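Local atomic coordinates of actin-related protein 8 (PDB entry 4FO0), a protein that binds ATP but has only low basal ATPase activity, and serves as a proposed core subunit of the chromatin-remodelling INO80 complex. Residues D207-Q212 with V232-V237; A45-Q50 with D147-H152. One frame throughout, in Å; residues are numbered along the deposited sequence.

In the fold
Both contacts reach the same mixed sheet, contact 1 at the end of strand 229-234 and contact 2 through strands 38-47 and 149-152; their centres lie about 32 Å apart. Contact 1 lies deep in the chain, where residues 207-212 follow strand 200-205 and residues 232-237 end strand 229-234; five buried residues meet there, close to the bound ATP and magnesium ion. Contact 2 lies farther out, about 25 Å from the centre of the chain; six of its nine touching residues are buried and three partly exposed. The chemistry differs accordingly: contact 1 rests on a buried carboxylate and polar side chains beside the nucleotide site, contact 2 on backbone strand pairing dressed with aromatic, arginine and apolar packing.

Contact 1 of 2, residues D207-Q212 with V232-V237; sequences DIYNKQ and VHQESV
Gln234, the last residue of strand 229-234, whose N donates to ND1 of the preceding His233 (3.0 Å), turns its side chain toward Asp207 and Tyr209. Its chain is extended beyond CG, bringing CD to 3.9 Å from Asp207 OD1, with amide and carboxylate planes 30° apart. The amide end also lies at the edge of the Tyr209 ring, beside CE1; that ring meets Phe591, and its hydroxyl hydrogen-bonds to Trp593 O.

Glu235 opens helix 235-243. Its OE1 comes to 3.8 Å from Asp207 N, while OE2 is hydrogen-bonded to His21. The same side chain is about 4 Å from the bound magnesium ion and about 6 Å from ATP, so the junction borders the nucleotide cleft of this actin-type fold.

Ser236, the second residue of helix 235-243, donates a hydrogen bond from OG to Asp207 OD1; the modelled 2.5 Å is very short and its exact value doubtful at this resolution. With OG lodged between the backbone N and the carbonyl carbon (chi1 47°), the hydroxyl is presented to the carboxylate. The contact joins the loop after strand 200-205, ahead of the crossover helix 211-225, to the start of helix 235-243 beyond strand 229-234, the next strand of the beta-alpha-beta unit. Because Asp207 OD1 is also hydrogen-bonded to Ser268 OG and makes a long, weak ion pair with Arg273, the buried carboxylate has polar company that would probably stabilise its negative charge.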
ATOM      1  N   ASP A 207     -12.333   0.025  -1.282  1.00 48.56           N
ATOM      2  CA  ASP A 207     -13.384   0.709  -2.012  1.00 44.54           C
ATOM      3  C   ASP A 207     -14.241  -0.270  -2.829  1.00 45.42           C
ATOM      4  O   ASP A 207     -15.469  -0.268  -2.728  1.00 46.89           O
ATOM      5  CB  ASP A 207     -12.729   1.746  -2.918  1.00 61.18           C
ATOM      6  CG  ASP A 207     -13.689   2.801  -3.370  1.00 59.35           C
ATOM      7  OD1 ASP A 207     -14.558   3.187  -2.558  1.00 70.97           O
ATOM      8  OD2 ASP A 207     -13.575   3.235  -4.537  1.00 64.77           O
ATOM      9  N   ILE A 208     -13.580  -1.085  -3.652  1.00 46.89           N
ATOM     10  CA  ILE A 208     -14.184  -2.264  -4.279  1.00 31.01           C
ATOM     11  C   ILE A 208     -13.868  -3.460  -3.376  1.00 37.62           C
ATOM     12  O   ILE A 208     -12.714  -3.879  -3.264  1.00 51.40           O
ATOM     13  CB  ILE A 208     -13.618  -2.498  -5.702  1.00 39.53           C
ATOM     14  CG1 ILE A 208     -13.979  -1.337  -6.625  1.00 45.99           C
ATOM     15  CG2 ILE A 208     -14.142  -3.773  -6.310  1.00 26.38           C
ATOM     16  CD1 ILE A 208     -13.206  -1.334  -7.924  1.00 42.07           C
ATOM     17  N   TYR A 209     -14.888  -3.990  -2.709  1.00 37.26           N
ATOM     18  CA  TYR A 209     -14.688  -5.019  -1.684  1.00 40.17           C
ATOM     19  C   TYR A 209     -15.335  -6.326  -2.098  1.00 39.19           C
ATOM     20  O   TYR A 209     -16.155  -6.367  -2.994  1.00 43.80           O
ATOM     21  CB  TYR A 209     -15.282  -4.573  -0.331  1.00 45.04           C
ATOM     22  CG  TYR A 209     -16.702  -4.088  -0.470  1.00 41.88           C
ATOM     23  CD1 TYR A 209     -16.978  -2.740  -0.675  1.00 41.88           C
ATOM     24  CD2 TYR A 209     -17.762  -4.980  -0.460  1.00 47.56           C
ATOM     25  CE1 TYR A 209     -18.281  -2.295  -0.839  1.00 51.67           C
ATOM     26  CE2 TYR A 209     -19.070  -4.541  -0.626  1.00 58.98           C
ATOM     27  CZ  TYR A 209     -19.318  -3.201  -0.813  1.00 42.83           C
ATOM     28  OH  TYR A 209     -20.607  -2.772  -0.978  1.00 58.53           O
ATOM     29  N   ASN A 210     -14.964  -7.400  -1.425  1.00 40.87           N
ATOM     30  CA  ASN A 210     -15.573  -8.678  -1.687  1.00 38.49           C
ATOM     31  C   ASN A 210     -16.571  -8.996  -0.571  1.00 38.86           C
ATOM     32  O   ASN A 210     -16.177  -9.176   0.584  1.00 40.89           O
ATOM     33  CB  ASN A 210     -14.473  -9.726  -1.774  1.00 28.37           C
ATOM     34  CG  ASN A 210     -15.011 -11.129  -1.928  1.00 45.58           C
ATOM     35  OD1 ASN A 210     -15.990 -11.513  -1.277  1.00 49.41           O
ATOM     36  ND2 ASN A 210     -14.363 -11.915  -2.787  1.00 35.92           N
ATOM     37  N   LYS A 211     -17.858  -9.049  -0.909  1.00 36.54           N
ATOM     38  CA  LYS A 211     -18.905  -9.219   0.105  1.00 36.34           C
ATOM     39  C   LYS A 211     -18.667 -10.430   0.996  1.00 42.09           C
ATOM     40  O   LYS A 211     -18.720 -10.335   2.222  1.00 42.55           O
ATOM     41  CB  LYS A 211     -20.288  -9.323  -0.535  1.00 39.46           C
ATOM     42  CG  LYS A 211     -20.790  -8.036  -1.165  1.00 41.94           C
ATOM     43  CD  LYS A 211     -22.127  -8.282  -1.859  1.00 55.00           C
ATOM     44  CE  LYS A 211     -22.586  -7.067  -2.655  1.00 94.68           C
ATOM     45  NZ  LYS A 211     -21.618  -6.679  -3.729  1.00 88.97           N
ATOM     46  N   GLN A 212     -18.397 -11.574   0.381  1.00 40.20           N
ATOM     47  CA  GLN A 212     -18.180 -12.778   1.157  1.00 39.59           C
ATOM     48  C   GLN A 212     -17.079 -12.613   2.200  1.00 41.58           C
ATOM     49  O   GLN A 212     -17.226 -13.028   3.350  1.00 44.12           O
ATOM     50  CB  GLN A 212     -17.840 -13.947   0.242  1.00 35.45           C
ATOM     51  CG  GLN A 212     -18.162 -15.285   0.897  1.00 66.72           C
ATOM     52  CD  GLN A 212     -17.078 -16.323   0.692  1.00 77.68           C
ATOM     53  OE1 GLN A 212     -16.364 -16.315  -0.317  1.00 55.88           O
ATOM     54  NE2 GLN A 212     -16.945 -17.228   1.660  1.00 84.32           N
ATOM     55  N   VAL A 232     -18.321  -1.052   9.672  1.00 43.78           N
ATOM     56  CA  VAL A 232     -17.494  -1.247   8.500  1.00 41.82           C
ATOM     57  C   VAL A 232     -17.625  -0.035   7.593  1.00 35.76           C
ATOM     58  O   VAL A 232     -18.722   0.470   7.387  1.00 45.16           O
ATOM     59  CB  VAL A 232     -17.911  -2.508   7.738  1.00 36.42           C
ATOM     60  CG1 VAL A 232     -17.160  -2.595   6.450  1.00 41.29           C
ATOM     61  CG2 VAL A 232     -17.662  -3.720   8.586  1.00 28.47           C
ATOM     62  N   HIS A 233     -16.507   0.447   7.067  1.00 34.95           N
ATOM     63  CA  HIS A 233     -16.569   1.512   6.084  1.00 39.99           C
ATOM     64  C   HIS A 233     -15.458   1.380   5.050  1.00 42.21           C
ATOM     65  O   HIS A 233     -14.457   0.707   5.280  1.00 46.15           O
ATOM     66  CB  HIS A 233     -16.497   2.870   6.770  1.00 46.26           C
ATOM     67  CG  HIS A 233     -17.403   3.895   6.165  1.00 66.21           C
ATOM     68  ND1 HIS A 233     -17.840   3.819   4.859  1.00 68.01           N
ATOM     69  CD2 HIS A 233     -17.969   5.006   6.693  1.00 39.01           C
ATOM     70  CE1 HIS A 233     -18.629   4.849   4.604  1.00 75.96           C
ATOM     71  NE2 HIS A 233     -18.722   5.583   5.700  1.00 69.47           N
ATOM     72  N   GLN A 234     -15.635   2.032   3.912  1.00 44.44           N
ATOM     73  CA  GLN A 234     -14.644   1.981   2.854  1.00 41.35           C
ATOM     74  C   GLN A 234     -13.475   2.887   3.157  1.00 43.23           C
ATOM     75  O   GLN A 234     -13.650   3.982   3.684  1.00 40.52           O
ATOM     76  CB  GLN A 234     -15.268   2.383   1.541  1.00 32.46           C
ATOM     77  CG  GLN A 234     -16.445   1.537   1.201  1.00 42.26           C
ATOM     78  CD  GLN A 234     -17.253   2.154   0.111  1.00 55.54           C
ATOM     79  OE1 GLN A 234     -17.158   1.752  -1.047  1.00 52.46           O
ATOM     80  NE2 GLN A 234     -18.041   3.163   0.461  1.00 41.78           N
ATOM     81  N   GLU A 235     -12.279   2.427   2.810  1.00 42.42           N
ATOM     82  CA  GLU A 235     -11.077   3.162   3.135  1.00 38.20           C
ATOM     83  C   GLU A 235     -11.055   4.486   2.352  1.00 37.13           C
ATOM     84  O   GLU A 235     -10.471   5.474   2.795  1.00 39.06           O
ATOM     85  CB  GLU A 235      -9.821   2.295   2.899  1.00 38.23           C
ATOM     86  CG  GLU A 235      -9.506   1.989   1.427  1.00 55.85           C
ATOM     87  CD  GLU A 235      -8.655   0.719   1.200  1.00 57.02           C
ATOM     88  OE1 GLU A 235      -8.768   0.123   0.102  1.00 72.77           O
ATOM     89  OE2 GLU A 235      -7.870   0.318   2.090  1.00 42.86           O
ATOM     90  N   SER A 236     -11.717   4.516   1.203  1.00 33.21           N
ATOM     91  CA  SER A 236     -11.754   5.729   0.385  1.00 35.83           C
ATOM     92  C   SER A 236     -12.556   6.855   1.056  1.00 49.87           C
ATOM     93  O   SER A 236     -12.130   8.009   1.076  1.00 47.32           O
ATOM     94  CB  SER A 236     -12.342   5.421  -0.987  1.00 31.59           C
ATOM     95  OG  SER A 236     -13.528   4.659  -0.844  1.00 45.50           O
ATOM     96  N   VAL A 237     -13.724   6.525   1.596  1.00 40.22           N
ATOM     97  CA  VAL A 237     -14.521   7.526   2.271  1.00 42.12           C
ATOM     98  C   VAL A 237     -13.791   7.994   3.523  1.00 49.03           C
ATOM     99  O   VAL A 237     -13.746   9.195   3.820  1.00 41.92           O
ATOM    100  CB  VAL A 237     -15.900   6.989   2.650  1.00 44.62           C
ATOM    101  CG1 VAL A 237     -16.654   8.028   3.444  1.00 35.54           C
ATOM    102  CG2 VAL A 237     -16.662   6.587   1.415  1.00 32.95           C
TER

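Contact 2 of 2, residues A45-Q50 with D147-H152; sequences ARRHKQ and DCYNIH
Arg46 and Asn150 form the hydrogen-bonded pair of the two antiparallel strands. Arg46 N donates to Asn150 O over 2.9 Å, and Asn150 N returns a bond to Arg46 O over 2.8 Å. Beyond them His48 N adds a third link, 3.1 Å to Cys148 O, approaching from above the carbonyl plane. Cys148 C sits over the centre of one face of the His48 ring, 3.9 Å above the ring plane. On the face of Arg46 and Asn150, Arg46 CG meets the edge of the His152 ring.

Tyr149 shares one face of the sheet with Ala45, Arg47 and Ile151. Arg47 CA makes a CH-pi contact over its ring, 3.9 Å from the centroid and offset toward the rim. With Arg47 CG anti to the backbone N (chi1 -166°) and the chain bent at chi3, the guanidinium reaches the far end of the ring; the two planes stand 64° apart, and Tyr149 CE1 lies over a guanidinium face. Arg47 NE gives only a weak bond to Tyr149 OH. At the other end Ala45 CB packs on Ile151 CD1 at 3.6 Å.

The 45-47 end of strand 38-47 also pairs with strand 134-136, through backbone bonds of Ala45 with Leu135 and Arg47 with Glu133, and so runs between that strand and 149-152, both antiparallel to it; by analogy with conventional actin, this region probably corresponds to subdomain 2. Cys148 centres an inverse gamma turn, closed by a weak bond from Tyr149 N to Asp147 O.

The stronger partner of Tyr149 OH is Pro132 O. With an alanine in place of Tyr149, the face under Arg47 CA would be lost, which is likely to leave a gap there and the Pro132 carbonyl without its hydroxyl partner. Asn150 OD1 accepts from Tyr56 N, and Arg46 NE extends to a salt bridge with Asp176 of helix 170-187.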
ATOM      1  N   ALA A  45       4.645 -15.916  10.396  1.00 32.09           N
ATOM      2  CA  ALA A  45       5.438 -17.120  10.174  1.00 38.23           C
ATOM      3  C   ALA A  45       4.861 -18.260  11.002  1.00 39.86           C
ATOM      4  O   ALA A  45       4.629 -18.119  12.204  1.00 40.27           O
ATOM      5  CB  ALA A  45       6.896 -16.885  10.540  1.00 33.77           C
ATOM      6  N   ARG A  46       4.622 -19.385  10.349  1.00 37.78           N
ATOM      7  CA  ARG A  46       4.055 -20.531  11.019  1.00 27.71           C
ATOM      8  C   ARG A  46       5.048 -21.663  10.962  1.00 43.67           C
ATOM      9  O   ARG A  46       5.622 -21.935   9.897  1.00 40.26           O
ATOM     10  CB  ARG A  46       2.749 -20.936  10.358  1.00 38.89           C
ATOM     11  CG  ARG A  46       1.582 -20.056  10.745  1.00 35.84           C
ATOM     12  CD  ARG A  46       0.284 -20.760  10.457  1.00 37.45           C
ATOM     13  NE  ARG A  46      -0.886 -20.003  10.905  1.00 42.95           N
ATOM     14  CZ  ARG A  46      -1.310 -19.936  12.161  1.00 38.41           C
ATOM     15  NH1 ARG A  46      -0.644 -20.558  13.128  1.00 52.65           N
ATOM     16  NH2 ARG A  46      -2.394 -19.231  12.449  1.00 42.50           N
ATOM     17  N   ARG A  47       5.255 -22.315  12.108  1.00 45.27           N
ATOM     18  CA  ARG A  47       6.198 -23.424  12.191  1.00 49.85           C
ATOM     19  C   ARG A  47       5.684 -24.623  11.426  1.00 51.22           C
ATOM     20  O   ARG A  47       4.492 -24.732  11.153  1.00 62.88           O
ATOM     21  CB  ARG A  47       6.479 -23.820  13.640  1.00 48.46           C
ATOM     22  CG  ARG A  47       7.700 -24.725  13.785  1.00 54.04           C
ATOM     23  CD  ARG A  47       7.959 -25.121  15.229  1.00 56.39           C
ATOM     24  NE  ARG A  47       9.195 -24.547  15.753  1.00 68.59           N
ATOM     25  CZ  ARG A  47      10.404 -25.061  15.550  1.00 76.17           C
ATOM     26  NH1 ARG A  47      10.547 -26.160  14.823  1.00 60.41           N
ATOM     27  NH2 ARG A  47      11.475 -24.468  16.063  1.00 86.98           N
ATOM     28  N   HIS A  48       6.597 -25.511  11.053  1.00 73.56           N
ATOM     29  CA  HIS A  48       6.209 -26.808  10.524  1.00 81.14           C
ATOM     30  C   HIS A  48       5.797 -27.692  11.683  1.00 85.98           C
ATOM     31  O   HIS A  48       6.231 -27.472  12.816  1.00 80.24           O
ATOM     32  CB  HIS A  48       7.372 -27.451   9.794  1.00 63.78           C
ATOM     33  CG  HIS A  48       7.712 -26.778   8.511  1.00 69.46           C
ATOM     34  ND1 HIS A  48       7.020 -25.678   8.051  1.00 55.57           N
ATOM     35  CD2 HIS A  48       8.661 -27.043   7.581  1.00 65.31           C
ATOM     36  CE1 HIS A  48       7.530 -25.296   6.894  1.00 70.12           C
ATOM     37  NE2 HIS A  48       8.525 -26.110   6.585  1.00 64.92           N
ATOM     38  N   LYS A  49       4.958 -28.685  11.412  1.00 91.49           N
ATOM     39  CA  LYS A  49       4.569 -29.625  12.454  1.00 95.25           C
ATOM     40  C   LYS A  49       5.421 -30.893  12.360  1.00 97.23           C
ATOM     41  O   LYS A  49       5.404 -31.728  13.267  1.00101.73           O
ATOM     42  CB  LYS A  49       3.077 -29.955  12.369  1.00 91.83           C
ATOM     43  CG  LYS A  49       2.193 -28.786  11.960  1.00 76.34           C
ATOM     44  CD  LYS A  49       2.344 -28.466  10.474  1.00103.28           C
ATOM     45  CE  LYS A  49       0.988 -28.423   9.772  1.00112.79           C
ATOM     46  NZ  LYS A  49       0.052 -27.418  10.366  1.00112.94           N
ATOM     47  N   GLN A  50       6.169 -31.014  11.261  1.00 94.46           N
ATOM     48  CA  GLN A  50       7.052 -32.156  11.020  1.00 83.75           C
ATOM     49  C   GLN A  50       8.379 -31.734  10.413  1.00 89.51           C
ATOM     50  O   GLN A  50       8.520 -30.624   9.888  1.00 79.50           O
ATOM     51  CB  GLN A  50       6.410 -33.143  10.048  1.00 88.43           C
ATOM     52  CG  GLN A  50       5.246 -33.931  10.593  1.00106.80           C
ATOM     53  CD  GLN A  50       4.572 -34.755   9.512  1.00119.64           C
ATOM     54  OE1 GLN A  50       3.439 -34.473   9.119  1.00116.69           O
ATOM     55  NE2 GLN A  50       5.270 -35.774   9.018  1.00116.01           N
ATOM     56  N   ASP A 147      15.136 -21.637   8.669  1.00 39.61           N
ATOM     57  CA  ASP A 147      14.280 -22.192   9.714  1.00 47.26           C
ATOM     58  C   ASP A 147      13.023 -22.811   9.152  1.00 43.47           C
ATOM     59  O   ASP A 147      12.603 -22.510   8.037  1.00 43.52           O
ATOM     60  CB  ASP A 147      13.881 -21.138  10.735  1.00 57.77           C
ATOM     61  CG  ASP A 147      14.904 -20.973  11.818  1.00 74.29           C
ATOM     62  OD1 ASP A 147      14.516 -20.482  12.901  1.00 74.32           O
ATOM     63  OD2 ASP A 147      16.085 -21.336  11.584  1.00 74.11           O
ATOM     64  N   CYS A 148      12.411 -23.667   9.957  1.00 43.55           N
ATOM     65  CA  CYS A 148      11.277 -24.456   9.514  1.00 52.12           C
ATOM     66  C   CYS A 148      10.014 -23.653   9.751  1.00 43.16           C
ATOM     67  O   CYS A 148       9.198 -23.973  10.621  1.00 44.39           O
ATOM     68  CB  CYS A 148      11.233 -25.798  10.259  1.00 54.86           C
ATOM     69  SG  CYS A 148      11.473 -25.648  12.073  1.00 88.44           S
ATOM     70  N   TYR A 149       9.865 -22.584   8.984  1.00 51.66           N
ATOM     71  CA  TYR A 149       8.668 -21.764   9.068  1.00 46.84           C
ATOM     72  C   TYR A 149       8.195 -21.409   7.682  1.00 37.03           C
ATOM     73  O   TYR A 149       9.005 -21.073   6.806  1.00 53.81           O
ATOM     74  CB  TYR A 149       8.932 -20.503   9.890  1.00 40.10           C
ATOM     75  CG  TYR A 149       9.042 -20.756  11.378  1.00 40.54           C
ATOM     76  CD1 TYR A 149      10.194 -21.317  11.926  1.00 42.24           C
ATOM     77  CD2 TYR A 149       7.997 -20.430  12.239  1.00 48.64           C
ATOM     78  CE1 TYR A 149      10.300 -21.541  13.285  1.00 42.69           C
ATOM     79  CE2 TYR A 149       8.100 -20.651  13.607  1.00 49.79           C
ATOM     80  CZ  TYR A 149       9.252 -21.214  14.122  1.00 51.29           C
ATOM     81  OH  TYR A 149       9.359 -21.442  15.477  1.00 53.62           O
ATOM     82  N   ASN A 150       6.886 -21.520   7.463  1.00 39.44           N
ATOM     83  CA  ASN A 150       6.286 -20.971   6.244  1.00 33.33           C
ATOM     84  C   ASN A 150       5.902 -19.522   6.487  1.00 44.70           C
ATOM     85  O   ASN A 150       5.466 -19.161   7.589  1.00 37.73           O
ATOM     86  CB  ASN A 150       5.068 -21.766   5.805  1.00 33.02           C
ATOM     87  CG  ASN A 150       5.407 -23.191   5.422  1.00 47.16           C
ATOM     88  OD1 ASN A 150       6.500 -23.479   4.938  1.00 44.97           O
ATOM     89  ND2 ASN A 150       4.462 -24.092   5.635  1.00 45.98           N
ATOM     90  N   ILE A 151       6.091 -18.691   5.468  1.00 45.93           N
ATOM     91  CA  ILE A 151       5.770 -17.274   5.568  1.00 32.46           C
ATOM     92  C   ILE A 151       4.486 -16.969   4.817  1.00 38.08           C
ATOM     93  O   ILE A 151       4.351 -17.312   3.637  1.00 38.27           O
ATOM     94  CB  ILE A 151       6.902 -16.416   5.005  1.00 41.76           C
ATOM     95  CG1 ILE A 151       8.213 -16.761   5.709  1.00 46.28           C
ATOM     96  CG2 ILE A 151       6.569 -14.931   5.133  1.00 38.08           C
ATOM     97  CD1 ILE A 151       8.205 -16.478   7.182  1.00 30.71           C
ATOM     98  N   HIS A 152       3.550 -16.323   5.510  1.00 30.37           N
ATOM     99  CA  HIS A 152       2.245 -15.997   4.932  1.00 25.52           C
ATOM    100  C   HIS A 152       1.892 -14.520   5.050  1.00 33.44           C
ATOM    101  O   HIS A 152       1.930 -13.932   6.141  1.00 42.39           O
ATOM    102  CB  HIS A 152       1.131 -16.857   5.553  1.00 26.67           C
ATOM    103  CG  HIS A 152       1.320 -18.329   5.344  1.00 45.39           C
ATOM    104  ND1 HIS A 152       1.737 -19.179   6.347  1.00 45.25           N
ATOM    105  CD2 HIS A 152       1.168 -19.096   4.239  1.00 40.94           C
ATOM    106  CE1 HIS A 152       1.834 -20.407   5.870  1.00 37.36           C
ATOM    107  NE2 HIS A 152       1.495 -20.385   4.594  1.00 49.39           N
TER